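Local coordinates for putative vitamin-B12 independent methionine synthase family protein (Listeria monocytogenes, PDB 1YPX) that probably binds zinc and transfers a methyl group from 5-methyltetrahydropteroyltriglutamate to homocysteine, as cobalamin-independent methionine synthases do, at residues A[110-121]-A[171-181]. Residues are numbered along the deposited sequence; the frame is centred on the assembly and turned at random.
Sequences DFTTHPFIEDFI and KAIQAFYDAGC
Phe120 extends its ring across the C-terminal end of helix 158-178, where Cys181 CB lies over one ring face, 3.7 Å from the ring centroid. Cys181 SG sits obliquely to the same ring in a sulfur-aromatic contact, and the ring edge points at the backbone of Ala179 and Gly180. CG of Phe120 is trans to its own backbone N (chi1 178°), which sends the ring toward the other helix. Gly180, with positive phi, closes that helix in a Schellman motif and turns the chain toward strand 183-188. Next to this end, Phe176 reaches toward helix 116-127, its CZ 3.6 Å from Phe116 CB and near the plane of the Phe116 ring, with Phe120 CB at its own edge; it also touches Gln135 and Ile137. Segments 116-121 and 171-178 run in the same general direction, 28° apart, their axes 9.8 Å apart at closest approach, and both pack against strand 132-138 of the TIM-barrel-like catalytic domain. Between them alanines face bulkier side chains: Ile117 CD1 meets Ala175 CB at 3.5 Å. In the loop before helix 116-127, Phe111 is buried with one face over Ala172 CA, a CH-pi contact 22° off the ring normal. The solvent side is looser. There Ile121 CG1 only grazes Ala179 CB at 4.3 Å, while at the far end the bent chain of exposed Lys171 brings NZ within 3.0 Å of Asp110 OD1, a salt bridge on a partly exposed carboxylate.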
ATOM      1  N   ASP A 110     -19.772  -5.561   4.993  1.00 50.37           N
ATOM      2  CA  ASP A 110     -19.997  -4.338   5.739  1.00 50.87           C
ATOM      3  C   ASP A 110     -18.850  -3.997   6.674  1.00 52.54           C
ATOM      4  O   ASP A 110     -17.978  -4.822   6.941  1.00 52.60           O
ATOM      5  CB  ASP A 110     -21.313  -4.437   6.513  1.00 51.52           C
ATOM      6  CG  ASP A 110     -21.777  -3.090   7.048  1.00 53.57           C
ATOM      7  OD1 ASP A 110     -21.443  -2.047   6.447  1.00 52.79           O
ATOM      8  OD2 ASP A 110     -22.498  -3.074   8.062  1.00 58.27           O
ATOM      9  N   PHE A 111     -18.852  -2.762   7.159  1.00 52.37           N
ATOM     10  CA  PHE A 111     -17.815  -2.297   8.058  1.00 52.92           C
ATOM     11  C   PHE A 111     -18.489  -1.641   9.257  1.00 54.00           C
ATOM     12  O   PHE A 111     -19.426  -0.861   9.101  1.00 54.87           O
ATOM     13  CB  PHE A 111     -16.914  -1.297   7.325  1.00 52.83           C
ATOM     14  CG  PHE A 111     -15.778  -0.770   8.155  1.00 51.47           C
ATOM     15  CD1 PHE A 111     -16.024   0.020   9.283  1.00 52.54           C
ATOM     16  CD2 PHE A 111     -14.465  -1.054   7.813  1.00 50.00           C
ATOM     17  CE1 PHE A 111     -14.984   0.515  10.057  1.00 50.52           C
ATOM     18  CE2 PHE A 111     -13.418  -0.565   8.577  1.00 51.18           C
ATOM     19  CZ  PHE A 111     -13.679   0.226   9.709  1.00 50.50           C
ATOM     20  N   THR A 112     -18.009  -1.958  10.452  1.00 53.63           N
ATOM     21  CA  THR A 112     -18.576  -1.388  11.664  1.00 54.71           C
ATOM     22  C   THR A 112     -17.484  -1.038  12.649  1.00 55.53           C
ATOM     23  O   THR A 112     -17.262   0.128  12.976  1.00 56.63           O
ATOM     24  CB  THR A 112     -19.521  -2.377  12.347  1.00 53.55           C
ATOM     25  OG1 THR A 112     -20.666  -2.587  11.517  1.00 51.93           O
ATOM     26  CG2 THR A 112     -19.956  -1.844  13.699  1.00 54.14           C
ATOM     27  N   THR A 113     -16.812  -2.067  13.135  1.00 56.02           N
ATOM     28  CA  THR A 113     -15.735  -1.880  14.083  1.00 56.58           C
ATOM     29  C   THR A 113     -14.584  -2.771  13.663  1.00 55.51           C
ATOM     30  O   THR A 113     -14.644  -3.991  13.820  1.00 58.45           O
ATOM     31  CB  THR A 113     -16.182  -2.267  15.487  1.00 57.53           C
ATOM     32  OG1 THR A 113     -16.791  -3.567  15.447  1.00 61.22           O
ATOM     33  CG2 THR A 113     -17.175  -1.248  16.025  1.00 56.93           C
ATOM     34  N   HIS A 114     -13.541  -2.159  13.120  1.00 52.27           N
ATOM     35  CA  HIS A 114     -12.368  -2.900  12.676  1.00 48.93           C
ATOM     36  C   HIS A 114     -11.217  -2.658  13.655  1.00 45.53           C
ATOM     37  O   HIS A 114     -11.117  -1.588  14.251  1.00 45.10           O
ATOM     38  CB  HIS A 114     -11.982  -2.448  11.260  1.00 48.79           C
ATOM     39  CG  HIS A 114     -11.205  -3.469  10.486  1.00 49.16           C
ATOM     40  ND1 HIS A 114      -9.868  -3.719  10.709  1.00 50.46           N
ATOM     41  CD2 HIS A 114     -11.579  -4.295   9.480  1.00 47.72           C
ATOM     42  CE1 HIS A 114      -9.452  -4.653   9.872  1.00 48.02           C
ATOM     43  NE2 HIS A 114     -10.469  -5.019   9.117  1.00 46.48           N
ATOM     44  N   PRO A 115     -10.355  -3.667  13.861  1.00 44.00           N
ATOM     45  CA  PRO A 115      -9.204  -3.566  14.769  1.00 43.53           C
ATOM     46  C   PRO A 115      -8.123  -2.616  14.244  1.00 44.35           C
ATOM     47  O   PRO A 115      -7.299  -2.114  15.012  1.00 47.11           O
ATOM     48  CB  PRO A 115      -8.694  -5.001  14.845  1.00 40.51           C
ATOM     49  CG  PRO A 115      -9.906  -5.798  14.582  1.00 41.43           C
ATOM     50  CD  PRO A 115     -10.567  -5.066  13.465  1.00 41.98           C
ATOM     51  N   PHE A 116      -8.124  -2.385  12.935  1.00 43.03           N
ATOM     52  CA  PHE A 116      -7.149  -1.504  12.314  1.00 43.25           C
ATOM     53  C   PHE A 116      -7.297  -0.055  12.748  1.00 43.41           C
ATOM     54  O   PHE A 116      -6.379   0.732  12.573  1.00 44.08           O
ATOM     55  CB  PHE A 116      -7.251  -1.603  10.786  1.00 42.39           C
ATOM     56  CG  PHE A 116      -6.522  -2.779  10.203  1.00 36.63           C
ATOM     57  CD1 PHE A 116      -6.457  -3.983  10.892  1.00 34.92           C
ATOM     58  CD2 PHE A 116      -5.926  -2.685   8.944  1.00 36.63           C
ATOM     59  CE1 PHE A 116      -5.809  -5.092  10.343  1.00 33.85           C
ATOM     60  CE2 PHE A 116      -5.270  -3.783   8.371  1.00 32.96           C
ATOM     61  CZ  PHE A 116      -5.212  -4.986   9.072  1.00 36.25           C
ATOM     62  N   ILE A 117      -8.441   0.293  13.327  1.00 45.91           N
ATOM     63  CA  ILE A 117      -8.681   1.668  13.778  1.00 46.65           C
ATOM     64  C   ILE A 117      -7.828   2.069  14.981  1.00 47.91           C
ATOM     65  O   ILE A 117      -7.277   3.175  15.013  1.00 46.24           O
ATOM     66  CB  ILE A 117     -10.150   1.888  14.133  1.00 47.52           C
ATOM     67  CG1 ILE A 117     -11.028   1.491  12.940  1.00 49.21           C
ATOM     68  CG2 ILE A 117     -10.388   3.353  14.462  1.00 48.09           C
ATOM     69  CD1 ILE A 117     -10.826   2.374  11.720  1.00 49.39           C
ATOM     70  N   GLU A 118      -7.714   1.164  15.960  1.00 48.24           N
ATOM     71  CA  GLU A 118      -6.908   1.416  17.163  1.00 47.19           C
ATOM     72  C   GLU A 118      -5.442   1.256  16.785  1.00 46.49           C
ATOM     73  O   GLU A 118      -4.578   1.931  17.350  1.00 47.66           O
ATOM     74  CB  GLU A 118      -7.219   0.404  18.283  1.00 47.33           C
ATOM     75  CG  GLU A 118      -7.575   0.950  19.693  1.00 47.73           C
ATOM     76  CD  GLU A 118      -6.693   2.105  20.221  1.00 46.77           C
ATOM     77  OE1 GLU A 118      -5.499   1.905  20.539  1.00 42.20           O
ATOM     78  OE2 GLU A 118      -7.231   3.225  20.334  1.00 48.54           O
ATOM     79  N   ASP A 119      -5.147   0.342  15.856  1.00 44.71           N
ATOM     80  CA  ASP A 119      -3.746   0.145  15.455  1.00 43.85           C
ATOM     81  C   ASP A 119      -3.248   1.437  14.800  1.00 40.82           C
ATOM     82  O   ASP A 119      -2.065   1.753  14.876  1.00 35.07           O
ATOM     83  CB  ASP A 119      -3.565  -1.029  14.463  1.00 46.06           C
ATOM     84  CG  ASP A 119      -4.093  -2.361  14.997  1.00 51.06           C
ATOM     85  OD1 ASP A 119      -4.231  -2.532  16.231  1.00 52.67           O
ATOM     86  OD2 ASP A 119      -4.355  -3.259  14.163  1.00 52.85           O
ATOM     87  N   PHE A 120      -4.148   2.184  14.163  1.00 41.35           N
ATOM     88  CA  PHE A 120      -3.726   3.434  13.542  1.00 44.05           C
ATOM     89  C   PHE A 120      -3.505   4.485  14.631  1.00 45.88           C
ATOM     90  O   PHE A 120      -2.443   5.114  14.699  1.00 47.34           O
ATOM     91  CB  PHE A 120      -4.754   3.949  12.548  1.00 42.50           C
ATOM     92  CG  PHE A 120      -4.357   5.247  11.932  1.00 45.05           C
ATOM     93  CD1 PHE A 120      -3.271   5.305  11.060  1.00 45.29           C
ATOM     94  CD2 PHE A 120      -4.998   6.431  12.298  1.00 46.59           C
ATOM     95  CE1 PHE A 120      -2.821   6.519  10.565  1.00 46.50           C
ATOM     96  CE2 PHE A 120      -4.558   7.653  11.812  1.00 47.25           C
ATOM     97  CZ  PHE A 120      -3.462   7.704  10.942  1.00 47.58           C
ATOM     98  N   ILE A 121      -4.518   4.663  15.477  1.00 45.88           N
ATOM     99  CA  ILE A 121      -4.453   5.592  16.592  1.00 46.07           C
ATOM    100  C   ILE A 121      -3.118   5.365  17.320  1.00 47.07           C
ATOM    101  O   ILE A 121      -2.433   6.315  17.702  1.00 47.27           O
ATOM    102  CB  ILE A 121      -5.632   5.344  17.576  1.00 46.26           C
ATOM    103  CG1 ILE A 121      -6.959   5.626  16.890  1.00 47.25           C
ATOM    104  CG2 ILE A 121      -5.515   6.227  18.795  1.00 45.49           C
ATOM    105  CD1 ILE A 121      -8.158   5.161  17.696  1.00 44.79           C
ATOM    106  N   LYS A 171     -16.986   3.552   4.088  1.00 40.56           N
ATOM    107  CA  LYS A 171     -17.071   3.603   5.541  1.00 41.35           C
ATOM    108  C   LYS A 171     -15.712   3.318   6.184  1.00 43.09           C
ATOM    109  O   LYS A 171     -15.369   3.927   7.198  1.00 47.79           O
ATOM    110  CB  LYS A 171     -18.132   2.611   6.054  1.00 42.09           C
ATOM    111  CG  LYS A 171     -19.536   2.812   5.439  1.00 40.96           C
ATOM    112  CD  LYS A 171     -20.670   2.325   6.355  1.00 43.55           C
ATOM    113  CE  LYS A 171     -21.033   0.843   6.163  1.00 47.55           C
ATOM    114  NZ  LYS A 171     -22.139   0.596   5.140  1.00 44.18           N
ATOM    115  N   ALA A 172     -14.934   2.405   5.602  1.00 44.48           N
ATOM    116  CA  ALA A 172     -13.612   2.065   6.140  1.00 45.58           C
ATOM    117  C   ALA A 172     -12.701   3.285   6.120  1.00 47.03           C
ATOM    118  O   ALA A 172     -12.098   3.655   7.127  1.00 48.22           O
ATOM    119  CB  ALA A 172     -12.977   0.942   5.322  1.00 47.60           C
ATOM    120  N   ILE A 173     -12.611   3.907   4.953  1.00 46.45           N
ATOM    121  CA  ILE A 173     -11.779   5.079   4.784  1.00 46.84           C
ATOM    122  C   ILE A 173     -12.191   6.186   5.747  1.00 47.69           C
ATOM    123  O   ILE A 173     -11.351   6.819   6.382  1.00 48.27           O
ATOM    124  CB  ILE A 173     -11.873   5.597   3.345  1.00 45.54           C
ATOM    125  CG1 ILE A 173     -11.286   4.567   2.390  1.00 43.75           C
ATOM    126  CG2 ILE A 173     -11.154   6.901   3.227  1.00 43.75           C
ATOM    127  CD1 ILE A 173     -11.413   4.934   0.947  1.00 44.45           C
ATOM    128  N   GLN A 174     -13.494   6.412   5.848  1.00 47.15           N
ATOM    129  CA  GLN A 174     -14.008   7.440   6.725  1.00 46.67           C
ATOM    130  C   GLN A 174     -13.562   7.148   8.160  1.00 46.88           C
ATOM    131  O   GLN A 174     -13.113   8.051   8.885  1.00 46.24           O
ATOM    132  CB  GLN A 174     -15.538   7.487   6.631  1.00 47.86           C
ATOM    133  CG  GLN A 174     -16.163   8.784   7.124  1.00 46.02           C
ATOM    134  CD  GLN A 174     -15.622  10.008   6.402  1.00 47.57           C
ATOM    135  OE1 GLN A 174     -15.660  10.087   5.167  1.00 50.38           O
ATOM    136  NE2 GLN A 174     -15.113  10.970   7.168  1.00 45.13           N
ATOM    137  N   ALA A 175     -13.656   5.890   8.573  1.00 46.35           N
ATOM    138  CA  ALA A 175     -13.250   5.534   9.930  1.00 45.37           C
ATOM    139  C   ALA A 175     -11.772   5.830  10.156  1.00 44.50           C
ATOM    140  O   ALA A 175     -11.393   6.241  11.253  1.00 46.62           O
ATOM    141  CB  ALA A 175     -13.544   4.064  10.205  1.00 45.88           C
ATOM    142  N   PHE A 176     -10.943   5.615   9.125  1.00 43.90           N
ATOM    143  CA  PHE A 176      -9.495   5.892   9.206  1.00 43.00           C
ATOM    144  C   PHE A 176      -9.275   7.396   9.242  1.00 43.30           C
ATOM    145  O   PHE A 176      -8.461   7.904  10.018  1.00 41.20           O
ATOM    146  CB  PHE A 176      -8.736   5.322   7.995  1.00 38.48           C
ATOM    147  CG  PHE A 176      -8.235   3.922   8.198  1.00 35.99           C
ATOM    148  CD1 PHE A 176      -7.254   3.644   9.134  1.00 35.14           C
ATOM    149  CD2 PHE A 176      -8.759   2.873   7.466  1.00 33.81           C
ATOM    150  CE1 PHE A 176      -6.801   2.341   9.330  1.00 30.15           C
ATOM    151  CE2 PHE A 176      -8.312   1.573   7.662  1.00 30.49           C
ATOM    152  CZ  PHE A 176      -7.337   1.310   8.594  1.00 29.50           C
ATOM    153  N   TYR A 177      -9.999   8.108   8.387  1.00 44.93           N
ATOM    154  CA  TYR A 177      -9.864   9.552   8.356  1.00 47.71           C
ATOM    155  C   TYR A 177     -10.184  10.090   9.740  1.00 48.49           C
ATOM    156  O   TYR A 177      -9.367  10.771  10.349  1.00 48.48           O
ATOM    157  CB  TYR A 177     -10.812  10.169   7.337  1.00 48.09           C
ATOM    158  CG  TYR A 177     -10.670  11.660   7.258  1.00 50.93           C
ATOM    159  CD1 TYR A 177      -9.695  12.250   6.461  1.00 53.43           C
ATOM    160  CD2 TYR A 177     -11.498  12.490   8.003  1.00 53.02           C
ATOM    161  CE1 TYR A 177      -9.554  13.639   6.408  1.00 54.00           C
ATOM    162  CE2 TYR A 177     -11.364  13.869   7.957  1.00 54.84           C
ATOM    163  CZ  TYR A 177     -10.397  14.439   7.160  1.00 54.44           C
ATOM    164  OH  TYR A 177     -10.287  15.814   7.131  1.00 56.82           O
ATOM    165  N   ASP A 178     -11.371   9.761  10.237  1.00 49.11           N
ATOM    166  CA  ASP A 178     -11.803  10.221  11.555  1.00 49.47           C
ATOM    167  C   ASP A 178     -10.749   9.934  12.613  1.00 49.65           C
ATOM    168  O   ASP A 178     -10.550  10.734  13.533  1.00 52.33           O
ATOM    169  CB  ASP A 178     -13.113   9.541  11.952  1.00 50.32           C
ATOM    170  CG  ASP A 178     -14.200   9.707  10.909  1.00 52.84           C
ATOM    171  OD1 ASP A 178     -15.253   9.045  11.039  1.00 55.47           O
ATOM    172  OD2 ASP A 178     -14.012  10.498   9.959  1.00 55.78           O
ATOM    173  N   ALA A 179     -10.087   8.786  12.491  1.00 47.34           N
ATOM    174  CA  ALA A 179      -9.051   8.385  13.438  1.00 44.90           C
ATOM    175  C   ALA A 179      -7.837   9.284  13.289  1.00 45.18           C
ATOM    176  O   ALA A 179      -6.915   9.251  14.111  1.00 44.00           O
ATOM    177  CB  ALA A 179      -8.663   6.934  13.206  1.00 45.58           C
ATOM    178  N   GLY A 180      -7.847  10.086  12.226  1.00 43.91           N
ATOM    179  CA  GLY A 180      -6.753  11.006  11.967  1.00 44.67           C
ATOM    180  C   GLY A 180      -5.777  10.621  10.860  1.00 43.80           C
ATOM    181  O   GLY A 180      -4.669  11.140  10.818  1.00 43.14           O
ATOM    182  N   CYS A 181      -6.182   9.733   9.959  1.00 42.72           N
ATOM    183  CA  CYS A 181      -5.307   9.307   8.887  1.00 41.61           C
ATOM    184  C   CYS A 181      -5.404  10.240   7.689  1.00 42.15           C
ATOM    185  O   CYS A 181      -6.499  10.520   7.199  1.00 41.18           O
ATOM    186  CB  CYS A 181      -5.660   7.879   8.472  1.00 40.59           C
ATOM    187  SG  CYS A 181      -4.510   7.095   7.304  1.00 41.71           S
TER